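PDB 1XZO: SCO1 protein homolog from Bacillus subtilis, which is needed to insert copper into the active site of cytochrome c oxidase and may also act in copper homeostasis or redox signalling. Local coordinates for residues 113-117 with 118-122. Sequence-based numbering, arbitrary orientation.
With CD (cadmium ion), chain E.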
loop_
_atom_site.group_PDB
_atom_site.type_symbol
_atom_site.label_atom_id
_atom_site.label_comp_id
_atom_site.label_asym_id
_atom_site.label_seq_id
_atom_site.Cartn_x
_atom_site.Cartn_y
_atom_site.Cartn_z
ATOM N N GLU A 113 5.791 12.688 -1.809
ATOM C CA GLU A 113 5.285 13.098 -3.128
ATOM C C GLU A 113 6.233 12.625 -4.212
ATOM O O GLU A 113 5.883 11.982 -5.252
ATOM C CB GLU A 113 4.909 14.556 -3.095
ATOM C CG GLU A 113 3.613 14.804 -2.288
ATOM C CD GLU A 113 3.077 16.162 -2.373
ATOM O OE1 GLU A 113 2.052 16.397 -1.677
ATOM O OE2 GLU A 113 3.677 16.981 -3.098
ATOM N N GLU A 114 7.536 12.907 -4.042
ATOM C CA GLU A 114 8.502 12.492 -4.995
ATOM C C GLU A 114 8.715 11.009 -5.083
ATOM O O GLU A 114 8.866 10.443 -6.156
ATOM C CB GLU A 114 9.847 13.143 -4.562
ATOM C CG GLU A 114 10.172 14.484 -5.039
ATOM C CD GLU A 114 11.710 14.591 -5.304
ATOM O OE1 GLU A 114 12.401 14.958 -4.345
ATOM O OE2 GLU A 114 12.194 14.259 -6.419
ATOM N N PHE A 115 8.614 10.288 -3.948
ATOM C CA PHE A 115 8.775 8.850 -3.925
ATOM C C PHE A 115 7.617 8.239 -4.722
ATOM O O PHE A 115 7.869 7.385 -5.496
ATOM C CB PHE A 115 8.734 8.296 -2.468
ATOM C CG PHE A 115 8.638 6.856 -2.368
ATOM C CD1 PHE A 115 9.716 6.057 -2.476
ATOM C CD2 PHE A 115 7.355 6.266 -2.067
ATOM C CE1 PHE A 115 9.593 4.746 -2.409
ATOM C CE2 PHE A 115 7.271 5.001 -1.844
ATOM C CZ PHE A 115 8.343 4.154 -2.075
ATOM N N ALA A 116 6.429 8.749 -4.457
ATOM C CA ALA A 116 5.237 8.220 -5.092
ATOM C C ALA A 116 5.276 8.476 -6.617
ATOM O O ALA A 116 4.892 7.557 -7.371
ATOM C CB ALA A 116 3.986 8.812 -4.488
ATOM N N LEU A 117 5.712 9.666 -7.048
ATOM C CA LEU A 117 5.767 9.963 -8.520
ATOM C C LEU A 117 6.777 9.085 -9.212
ATOM O O LEU A 117 6.513 8.423 -10.287
ATOM C CB LEU A 117 6.014 11.454 -8.606
ATOM C CG LEU A 117 5.991 12.276 -9.911
ATOM C CD1 LEU A 117 5.775 13.636 -9.619
ATOM C CD2 LEU A 117 7.419 12.079 -10.577
ATOM N N LYS A 118 7.979 8.954 -8.652
ATOM C CA LYS A 118 9.004 8.080 -9.265
ATOM C C LYS A 118 8.744 6.602 -9.285
ATOM O O LYS A 118 8.898 5.954 -10.280
ATOM C CB LYS A 118 10.431 8.333 -8.630
ATOM C CG LYS A 118 10.837 9.834 -8.686
ATOM C CD LYS A 118 12.356 10.032 -8.221
ATOM C CE LYS A 118 12.598 10.859 -6.890
ATOM N NZ LYS A 118 13.652 10.356 -5.822
ATOM N N SER A 119 8.326 6.065 -8.142
ATOM C CA SER A 119 8.151 4.650 -7.953
ATOM C C SER A 119 6.888 4.117 -8.634
ATOM O O SER A 119 6.917 3.030 -9.101
ATOM C CB SER A 119 7.992 4.343 -6.475
ATOM O OG SER A 119 9.297 4.639 -5.825
ATOM N N PHE A 120 5.814 4.859 -8.522
ATOM C CA PHE A 120 4.433 4.296 -8.862
ATOM C C PHE A 120 3.723 5.121 -9.908
ATOM O O PHE A 120 2.627 4.774 -10.329
ATOM C CB PHE A 120 3.547 4.230 -7.606
ATOM C CG PHE A 120 4.051 3.263 -6.561
ATOM C CD1 PHE A 120 4.702 3.772 -5.373
ATOM C CD2 PHE A 120 3.963 1.870 -6.702
ATOM C CE1 PHE A 120 5.271 2.901 -4.442
ATOM C CE2 PHE A 120 4.465 1.021 -5.749
ATOM C CZ PHE A 120 5.105 1.565 -4.572
ATOM N N LYS A 121 4.348 6.210 -10.320
ATOM C CA LYS A 121 3.809 7.181 -11.252
ATOM C C LYS A 121 2.499 7.751 -10.760
ATOM O O LYS A 121 1.630 8.061 -11.533
ATOM C CB LYS A 121 3.751 6.596 -12.715
ATOM C CG LYS A 121 4.884 5.637 -13.094
ATOM C CD LYS A 121 6.186 6.349 -13.083
ATOM C CE LYS A 121 7.361 5.466 -13.382
ATOM N NZ LYS A 121 8.641 6.200 -13.064
ATOM N N ALA A 122 2.405 7.937 -9.444
ATOM C CA ALA A 122 1.215 8.387 -8.713
ATOM C C ALA A 122 1.440 9.793 -8.254
ATOM O O ALA A 122 2.554 10.114 -7.773
ATOM C CB ALA A 122 0.994 7.460 -7.451
HETATM CD CD CD E . 1.819 18.433 -2.444
HETATM O O HOH W 1 3.303 12.078 -6.014
HETATM O O HOH W 2 2.002 19.693 -4.488
#
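The carbonyl oxygen of Ala116 is gripped from opposite faces of its plane by two backbone donors, Phe120 N at 3.1 Å, in the usual helical spacing, and Ala122 N at 3.3 Å, six residues on. The second bond is possible because Lys121 turns left-handed (phi 57°), ending helix 109-120 and folding the chain back. Lysine is not the easiest residue in that conformation; its chain, bent at chi2, brings NZ back to within 2.8 Å of Lys118 O, where the ammonium satisfies a carbonyl near the helix end. A water donates to both Glu113 O and Ala122 O, tying the returning chain to the helix one turn further back.

On the inward side, Ser119 OG sits over one face of the Phe115 ring, offset toward its rim and 3.4 Å from Phe115 CE1. With OG beside the backbone N (chi1 -67°), this short side chain also makes a weak bond to Phe115 O, while its stronger partner is Glu14 N. Phe115 CE2 lies 3.9 Å from Phe120 CE1, at the edge of the Phe120 ring and near its plane. Phe115 also meets Phe16 and Phe75, and Phe120 meets Tyr140. Ala116, small enough to pack there, touches Phe40 of strand 36-41.

The exposed Glu114 and Lys118, polar chains suited to solvent, run side by side, with Glu114 OE2 and Lys118 NZ 4.2 Å apart, beyond a salt bridge. Glu113 chelates cadmium through both carboxylate oxygens, joined by Lys125. This is a largely amphipathic helix with a left-handed C-terminal turn, packed on the central sheet of a thioredoxin-like fold.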